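Local structure of uncharacterized peroxidase-related protein (Silicibacter sp., 2PFX) at residues 75-80 and 166-171; 89-94 and 185-190. The protein is uncharacterised but, as a peroxidase-related member of the carboxymuconolactone decarboxylase (AhpD-like) family, probably acts as a thiol-dependent oxidoreductase. All blocks are in the same frame, centred on the assembly; numbering follows the deposited sequence.

Interaction 1 of 2, residues 75-80 and 166-171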
HETATM    1  N   MSE A  75     -12.159 -12.581 -19.631  1.00  8.84           N
HETATM    2  CA  MSE A  75     -11.333 -12.987 -18.496  1.00  6.42           C
HETATM    3  C   MSE A  75     -10.517 -11.815 -17.974  1.00  7.07           C
HETATM    4  O   MSE A  75     -10.334 -11.603 -16.781  1.00  8.51           O
HETATM    5  CB  MSE A  75     -10.446 -14.169 -18.936  1.00 10.61           C
HETATM    6  CG  MSE A  75     -11.249 -15.446 -19.140  1.00 11.04           C
HETATM    7 SE   MSE A  75     -10.111 -16.793 -19.970  0.75 13.85          SE
HETATM    8  CE  MSE A  75      -9.428 -17.304 -18.261  1.00 20.68           C
ATOM      9  N   ILE A  76     -10.004 -11.005 -18.886  1.00  8.27           N
ATOM     10  CA  ILE A  76      -9.234  -9.842 -18.518  1.00  7.72           C
ATOM     11  C   ILE A  76     -10.142  -8.909 -17.733  1.00  8.69           C
ATOM     12  O   ILE A  76      -9.795  -8.384 -16.684  1.00  8.13           O
ATOM     13  CB  ILE A  76      -8.663  -9.116 -19.745  1.00 10.53           C
ATOM     14  CG1 ILE A  76      -7.486  -9.826 -20.411  1.00  9.76           C
ATOM     15  CG2 ILE A  76      -8.237  -7.697 -19.408  1.00 13.60           C
ATOM     16  CD1 ILE A  76      -7.136  -9.271 -21.792  1.00 12.47           C
ATOM     17  N   ALA A  77     -11.347  -8.756 -18.286  1.00 10.10           N
ATOM     18  CA  ALA A  77     -12.289  -7.839 -17.643  1.00  7.37           C
ATOM     19  C   ALA A  77     -12.534  -8.165 -16.180  1.00  9.57           C
ATOM     20  O   ALA A  77     -12.565  -7.300 -15.304  1.00 10.44           O
ATOM     21  CB  ALA A  77     -13.605  -7.878 -18.407  1.00 11.02           C
ATOM     22  N   VAL A  78     -12.750  -9.446 -15.925  1.00 11.21           N
ATOM     23  CA  VAL A  78     -13.040  -9.899 -14.559  1.00 10.82           C
ATOM     24  C   VAL A  78     -11.856  -9.777 -13.634  1.00 10.06           C
ATOM     25  O   VAL A  78     -11.980  -9.444 -12.460  1.00 10.75           O
ATOM     26  CB  VAL A  78     -13.529 -11.360 -14.567  1.00  9.34           C
ATOM     27  CG1 VAL A  78     -13.736 -11.873 -13.143  1.00 14.54           C
ATOM     28  CG2 VAL A  78     -14.814 -11.447 -15.356  1.00  8.05           C
ATOM     29  N   VAL A  79     -10.659 -10.069 -14.131  1.00 12.95           N
ATOM     30  CA  VAL A  79      -9.478  -9.922 -13.274  1.00  6.76           C
ATOM     31  C   VAL A  79      -9.275  -8.459 -12.920  1.00  7.96           C
ATOM     32  O   VAL A  79      -9.044  -8.089 -11.754  1.00 10.89           O
ATOM     33  CB  VAL A  79      -8.262 -10.541 -13.974  1.00 10.47           C
ATOM     34  CG1 VAL A  79      -6.962 -10.105 -13.324  1.00 13.19           C
ATOM     35  CG2 VAL A  79      -8.413 -12.056 -13.979  1.00  8.84           C
ATOM     36  N   VAL A  80      -9.368  -7.558 -13.881  1.00 11.61           N
ATOM     37  CA  VAL A  80      -9.316  -6.117 -13.586  1.00  6.92           C
ATOM     38  C   VAL A  80     -10.375  -5.767 -12.553  1.00  5.95           C
ATOM     39  O   VAL A  80     -10.065  -5.137 -11.542  1.00  9.27           O
ATOM     40  CB  VAL A  80      -9.469  -5.261 -14.855  1.00  8.81           C
ATOM     41  CG1 VAL A  80      -9.447  -3.774 -14.519  1.00  9.01           C
ATOM     42  CG2 VAL A  80      -8.354  -5.583 -15.846  1.00  9.94           C
ATOM     43  N   GLY A 166      -7.105  -1.379 -19.868  1.00 10.17           N
ATOM     44  CA  GLY A 166      -7.349   0.034 -19.586  1.00 10.91           C
ATOM     45  C   GLY A 166      -8.829   0.367 -19.582  1.00 13.16           C
ATOM     46  O   GLY A 166      -9.283   1.114 -18.706  1.00 12.55           O
ATOM     47  N   PHE A 167      -9.566  -0.183 -20.536  1.00 10.40           N
ATOM     48  CA  PHE A 167     -11.009   0.074 -20.606  1.00 11.64           C
ATOM     49  C   PHE A 167     -11.701  -0.327 -19.315  1.00  9.72           C
ATOM     50  O   PHE A 167     -12.508   0.470 -18.843  1.00  8.02           O
ATOM     51  CB  PHE A 167     -11.614  -0.636 -21.813  1.00  8.07           C
ATOM     52  CG  PHE A 167     -13.077  -0.374 -22.092  1.00  8.83           C
ATOM     53  CD1 PHE A 167     -13.557   0.854 -22.507  1.00 18.67           C
ATOM     54  CD2 PHE A 167     -13.965  -1.423 -21.914  1.00 14.72           C
ATOM     55  CE1 PHE A 167     -14.910   1.023 -22.738  1.00 14.88           C
ATOM     56  CE2 PHE A 167     -15.307  -1.291 -22.166  1.00 14.79           C
ATOM     57  CZ  PHE A 167     -15.757  -0.058 -22.597  1.00 10.33           C
ATOM     58  N   PHE A 168     -11.411  -1.490 -18.718  1.00 10.06           N
ATOM     59  CA  PHE A 168     -12.118  -1.843 -17.487  1.00  8.57           C
ATOM     60  C   PHE A 168     -11.611  -1.039 -16.317  1.00 11.66           C
ATOM     61  O   PHE A 168     -12.327  -0.889 -15.319  1.00 12.16           O
ATOM     62  CB  PHE A 168     -12.064  -3.369 -17.219  1.00 13.10           C
ATOM     63  CG  PHE A 168     -13.091  -3.926 -18.219  1.00 10.99           C
ATOM     64  CD1 PHE A 168     -14.445  -3.862 -17.923  1.00 20.09           C
ATOM     65  CD2 PHE A 168     -12.662  -4.439 -19.428  1.00 13.32           C
ATOM     66  CE1 PHE A 168     -15.367  -4.319 -18.848  1.00 19.18           C
ATOM     67  CE2 PHE A 168     -13.583  -4.917 -20.352  1.00 15.48           C
ATOM     68  CZ  PHE A 168     -14.933  -4.856 -20.051  1.00 15.39           C
ATOM     69  N   ASN A 169     -10.388  -0.514 -16.430  1.00  7.34           N
ATOM     70  CA  ASN A 169      -9.951   0.412 -15.380  1.00  9.50           C
ATOM     71  C   ASN A 169     -10.764   1.719 -15.441  1.00 10.66           C
ATOM     72  O   ASN A 169     -10.870   2.482 -14.465  1.00 10.33           O
ATOM     73  CB  ASN A 169      -8.449   0.682 -15.514  1.00 12.08           C
ATOM     74  CG  ASN A 169      -7.685  -0.365 -14.705  1.00 10.90           C
ATOM     75  OD1 ASN A 169      -7.622  -0.247 -13.485  1.00 10.07           O
ATOM     76  ND2 ASN A 169      -7.170  -1.382 -15.363  1.00 10.23           N
HETATM   77  N   MSE A 170     -11.344   2.006 -16.603  1.00 10.95           N
HETATM   78  CA  MSE A 170     -12.238   3.155 -16.751  1.00 12.33           C
HETATM   79  C   MSE A 170     -13.616   2.745 -16.215  1.00 11.16           C
HETATM   80  O   MSE A 170     -14.158   3.382 -15.319  1.00  9.71           O
HETATM   81  CB  MSE A 170     -12.395   3.669 -18.170  1.00  9.07           C
HETATM   82  CG  MSE A 170     -13.569   4.631 -18.405  1.00  8.81           C
HETATM   83 SE   MSE A 170     -13.590   5.256 -20.242  0.75 10.76          SE
HETATM   84  CE  MSE A 170     -14.523   3.674 -20.817  1.00 42.01           C
ATOM     85  N   THR A 171     -14.149   1.679 -16.786  1.00  8.59           N
ATOM     86  CA  THR A 171     -15.543   1.363 -16.489  1.00  8.55           C
ATOM     87  C   THR A 171     -15.706   0.946 -15.051  1.00 10.64           C
ATOM     88  O   THR A 171     -16.722   1.269 -14.419  1.00  9.85           O
ATOM     89  CB  THR A 171     -16.153   0.320 -17.447  1.00 12.98           C
ATOM     90  OG1 THR A 171     -15.579  -0.970 -17.280  1.00 14.78           O
ATOM     91  CG2 THR A 171     -15.877   0.718 -18.892  1.00 13.36           C
TER

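Interaction 2 of 2, residues 89-94 and 185-190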
ATOM      1  N   CYS A  89     -19.245  -4.749 -12.538  1.00 12.20           N
ATOM      2  CA  CYS A  89     -18.500  -5.377 -13.617  1.00  7.53           C
ATOM      3  C   CYS A  89     -18.209  -6.819 -13.237  1.00 11.80           C
ATOM      4  O   CYS A  89     -18.172  -7.686 -14.106  1.00 11.16           O
ATOM      5  CB  CYS A  89     -17.225  -4.565 -13.873  1.00  8.14           C
ATOM      6  SG  CYS A  89     -17.547  -2.874 -14.468  1.00 17.95           S
ATOM      7  N   LEU A  90     -18.029  -7.075 -11.940  1.00  8.23           N
ATOM      8  CA  LEU A  90     -17.762  -8.446 -11.496  1.00  6.59           C
ATOM      9  C   LEU A  90     -18.979  -9.322 -11.770  1.00 15.17           C
ATOM     10  O   LEU A  90     -18.866 -10.482 -12.161  1.00 10.76           O
ATOM     11  CB  LEU A  90     -17.353  -8.495 -10.033  1.00  7.72           C
ATOM     12  CG  LEU A  90     -15.888  -8.148  -9.735  1.00 12.15           C
ATOM     13  CD1 LEU A  90     -15.656  -7.809  -8.271  1.00 13.00           C
ATOM     14  CD2 LEU A  90     -15.000  -9.313 -10.193  1.00 10.40           C
ATOM     15  N   VAL A  91     -20.147  -8.718 -11.574  1.00 10.69           N
ATOM     16  CA  VAL A  91     -21.382  -9.442 -11.846  1.00  6.32           C
ATOM     17  C   VAL A  91     -21.620  -9.625 -13.338  1.00 10.90           C
ATOM     18  O   VAL A  91     -21.922 -10.744 -13.776  1.00 10.09           O
ATOM     19  CB  VAL A  91     -22.575  -8.692 -11.213  1.00 11.19           C
ATOM     20  CG1 VAL A  91     -23.880  -9.321 -11.695  1.00 10.76           C
ATOM     21  CG2 VAL A  91     -22.420  -8.692  -9.703  1.00  8.71           C
ATOM     22  N   ALA A  92     -21.493  -8.536 -14.082  1.00  7.80           N
ATOM     23  CA  ALA A  92     -21.797  -8.573 -15.505  1.00  9.84           C
ATOM     24  C   ALA A  92     -20.807  -9.459 -16.259  1.00 14.79           C
ATOM     25  O   ALA A  92     -21.216 -10.307 -17.071  1.00 11.90           O
ATOM     26  CB  ALA A  92     -21.829  -7.157 -16.068  1.00 10.24           C
ATOM     27  N   HIS A  93     -19.517  -9.271 -15.983  1.00 11.87           N
ATOM     28  CA  HIS A  93     -18.473  -9.948 -16.771  1.00  6.64           C
ATOM     29  C   HIS A  93     -18.165 -11.317 -16.198  1.00 10.89           C
ATOM     30  O   HIS A  93     -17.789 -12.243 -16.942  1.00 11.90           O
ATOM     31  CB  HIS A  93     -17.260  -9.016 -16.839  1.00  9.82           C
ATOM     32  CG  HIS A  93     -17.621  -7.852 -17.704  1.00 11.23           C
ATOM     33  ND1 HIS A  93     -17.711  -7.951 -19.074  1.00 15.99           N
ATOM     34  CD2 HIS A  93     -17.977  -6.582 -17.384  1.00 15.43           C
ATOM     35  CE1 HIS A  93     -18.074  -6.782 -19.575  1.00 24.81           C
ATOM     36  NE2 HIS A  93     -18.243  -5.928 -18.578  1.00 15.83           N
ATOM     37  N   GLY A  94     -18.372 -11.491 -14.902  1.00 10.39           N
ATOM     38  CA  GLY A  94     -18.377 -12.809 -14.303  1.00  7.54           C
ATOM     39  C   GLY A  94     -19.327 -13.753 -15.036  1.00  9.29           C
ATOM     40  O   GLY A  94     -18.973 -14.883 -15.382  1.00  9.65           O
ATOM     41  N   GLU A 185     -30.751 -10.047 -13.140  1.00 17.16           N
ATOM     42  CA  GLU A 185     -30.789 -11.300 -13.876  1.00 21.51           C
ATOM     43  C   GLU A 185     -29.428 -11.961 -13.959  1.00 18.32           C
ATOM     44  O   GLU A 185     -29.363 -13.184 -14.066  1.00 19.26           O
ATOM     45  CB  GLU A 185     -31.291 -11.093 -15.313  1.00 21.24           C
ATOM     46  CG  GLU A 185     -32.761 -10.695 -15.366  1.00 35.02           C
ATOM     47  CD  GLU A 185     -32.927  -9.202 -15.590  1.00 48.88           C
ATOM     48  OE1 GLU A 185     -32.384  -8.433 -14.772  1.00 21.22           O
ATOM     49  OE2 GLU A 185     -33.584  -8.801 -16.571  1.00 45.64           O
ATOM     50  N   TYR A 186     -28.366 -11.163 -13.944  1.00  9.87           N
ATOM     51  CA  TYR A 186     -27.045 -11.765 -14.116  1.00 10.99           C
ATOM     52  C   TYR A 186     -26.674 -12.833 -13.104  1.00 10.39           C
ATOM     53  O   TYR A 186     -25.972 -13.805 -13.416  1.00 15.76           O
ATOM     54  CB  TYR A 186     -26.003 -10.658 -14.001  1.00 11.14           C
ATOM     55  CG  TYR A 186     -25.771  -9.805 -15.227  1.00 16.40           C
ATOM     56  CD1 TYR A 186     -25.454 -10.324 -16.467  1.00 11.48           C
ATOM     57  CD2 TYR A 186     -25.856  -8.407 -15.136  1.00 12.76           C
ATOM     58  CE1 TYR A 186     -25.238  -9.517 -17.573  1.00 11.85           C
ATOM     59  CE2 TYR A 186     -25.640  -7.606 -16.233  1.00 13.30           C
ATOM     60  CZ  TYR A 186     -25.331  -8.150 -17.458  1.00 13.90           C
ATOM     61  OH  TYR A 186     -25.132  -7.293 -18.528  1.00 16.85           O
ATOM     62  N   HIS A 187     -27.090 -12.644 -11.859  1.00 12.02           N
ATOM     63  CA  HIS A 187     -26.543 -13.387 -10.741  1.00  9.60           C
ATOM     64  C   HIS A 187     -26.784 -14.879 -10.908  1.00 14.98           C
ATOM     65  O   HIS A 187     -25.909 -15.679 -10.592  1.00 15.57           O
ATOM     66  CB  HIS A 187     -27.164 -12.921  -9.415  1.00 11.89           C
ATOM     67  CG  HIS A 187     -26.807 -11.518  -9.070  1.00 13.85           C
ATOM     68  ND1 HIS A 187     -25.564 -11.162  -8.602  1.00 10.28           N
ATOM     69  CD2 HIS A 187     -27.530 -10.368  -9.127  1.00 24.48           C
ATOM     70  CE1 HIS A 187     -25.541  -9.864  -8.372  1.00 14.70           C
ATOM     71  NE2 HIS A 187     -26.713  -9.348  -8.686  1.00 15.05           N
ATOM     72  N   GLY A 188     -27.965 -15.240 -11.389  1.00 12.18           N
ATOM     73  CA  GLY A 188     -28.345 -16.627 -11.449  1.00 16.78           C
ATOM     74  C   GLY A 188     -28.043 -17.347 -12.742  1.00 15.46           C
ATOM     75  O   GLY A 188     -28.374 -18.528 -12.877  1.00 18.03           O
ATOM     76  N   GLN A 189     -27.440 -16.643 -13.683  1.00 16.24           N
ATOM     77  CA  GLN A 189     -27.187 -17.130 -15.025  1.00 13.82           C
ATOM     78  C   GLN A 189     -25.955 -18.011 -15.108  1.00 15.77           C
ATOM     79  O   GLN A 189     -24.942 -17.712 -14.489  1.00 13.32           O
ATOM     80  CB  GLN A 189     -27.006 -15.942 -15.980  1.00 15.82           C
ATOM     81  CG  GLN A 189     -28.301 -15.209 -16.274  1.00 19.95           C
ATOM     82  CD  GLN A 189     -28.150 -14.068 -17.250  1.00 18.99           C
ATOM     83  OE1 GLN A 189     -27.086 -13.483 -17.458  1.00 24.21           O
ATOM     84  NE2 GLN A 189     -29.268 -13.712 -17.884  1.00 35.70           N
ATOM     85  N   PHE A 190     -26.053 -19.067 -15.907  1.00 11.79           N
ATOM     86  CA  PHE A 190     -24.860 -19.828 -16.244  1.00 16.07           C
ATOM     87  C   PHE A 190     -24.188 -20.398 -15.007  1.00 14.98           C
ATOM     88  O   PHE A 190     -22.969 -20.423 -14.872  1.00 19.42           O
ATOM     89  CB  PHE A 190     -23.874 -18.951 -17.043  1.00 12.51           C
ATOM     90  CG  PHE A 190     -24.562 -18.170 -18.145  1.00 23.78           C
ATOM     91  CD1 PHE A 190     -25.155 -18.832 -19.204  1.00 24.64           C
ATOM     92  CD2 PHE A 190     -24.596 -16.793 -18.098  1.00 22.26           C
ATOM     93  CE1 PHE A 190     -25.794 -18.137 -20.212  1.00 21.32           C
ATOM     94  CE2 PHE A 190     -25.252 -16.090 -19.087  1.00 24.42           C
ATOM     95  CZ  PHE A 190     -25.857 -16.774 -20.119  1.00 16.81           C
TER
HETATM   96  O   HOH W   1     -22.892 -12.929 -12.218  1.00 10.01           O

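Interaction 1 of 2, residues 75-80 and 166-171
Ala77 presses its methyl onto the face of the Phe168 ring: CB sits over the middle of the ring, 3.6 Å from its centroid and 13° off the normal, a CH-pi contact. The nearest ring atom is CE2 of Phe168, 3.5 Å from CB of Ala77. One turn further along, Val80 crosses Phe168 at about a right angle and sets CG1 3.8 Å from CB of Phe168, at the root of the ring. The same methyl rests 3.4 Å from ND2 of Asn169. Because Val80 CG1 stands anti to the backbone N (chi1 179°), one branch meets both neighbours.

These buried residues pack two helices of the all-helical AhpD-like fold, 70-84 and 155-178; the local axes approach to 9.1 Å and cross at -46°. The small Ala77 lets the aromatic ring lie close against the helix. With an alanine in place of Phe168, the Ala77 methyl would probably be left facing a gap between the helices.

The opposite face of the Phe168 ring, toward its rim, is met by CD2 of Phe167, whose own ring reaches helix 48-63 and packs on Met170 of the second subunit. The Asn169 amide is pinned at both ends: ND2 bonds to Thr165 O and Thr134 OG1, and OD1 accepts from Arg173 and Asn84, which fixes its rotation beside Val80.

Interaction 2 of 2, residues 89-94 and 185-190
Val91 and Ala92 of helix 87-101 meet Tyr186 and His187 in a buried, largely apolar contact, through which the C-terminal tail, which follows helix 155-178, is laid against helix 87-101. Two rings of the tail do most of the covering. The Tyr186 ring lies over the backbone at Ala92: CA of Ala92 stands 3.9 Å from the ring centroid and only 3° off the normal, while CB of Ala92 comes 3.8 Å from CE2 of Tyr186. Such a close approach of ring to main chain is possible because an alanine side chain adds little bulk.

Val91 fits against both aromatic residues. With CG1 anti to the backbone N (chi1 171°), it turns that branch to Tyr186, 3.4 Å from CB of Tyr186, and over the rim of one face of the His187 imidazole, 4.0 Å from the ring centroid and 23° off the normal. CG2 is left to touch the same ring, 3.6 Å from CE1 of His187. Met112 of the third subunit also packs on Val91, and Gln105 of that subunit on His187.

Between residues 89-94 and 185-190 the polar link is indirect: a water donates to Val91 O at 2.9 Å and, weakly, to Tyr186 O. Arg98, further along helix 87-101, bonds directly to Gln189 O.

Helix 87-101 carries Cys89 and His93 in the spacing of the CxxC-x3-His motif of AhpD, and His93 ND1 bonds to Glu74, consistent with a redox site. The His93 CB points away from the tail, and Cys89 packs on helix 155-178. The tail thus covers a different side of the helix, and within these two segments it is held mainly by CH-pi and methyl packing; toward Val91 the imidazole acts as a flat apolar surface, its ND1 buried without a partner in the model.

From the N terminus, residues 75-80 come first, on helix 70-84, and after a short turn residues 89-94 follow on helix 87-101. The chain then passes through several more helices before 166-171, on helix 155-178, return to 75-80 and close interaction 1. The tail 185-190 closes interaction 2 last. Since the segments alternate, the two closures cross instead of nesting. Their centres lie 15 Å apart, yet they touch: Phe168 and His93 meet edge-to-face, and Val78 packs on the backbone of His93 and Gly94. Together they tie the helix pair 70-84 and 87-101 to the last long helix and the C-terminal tail.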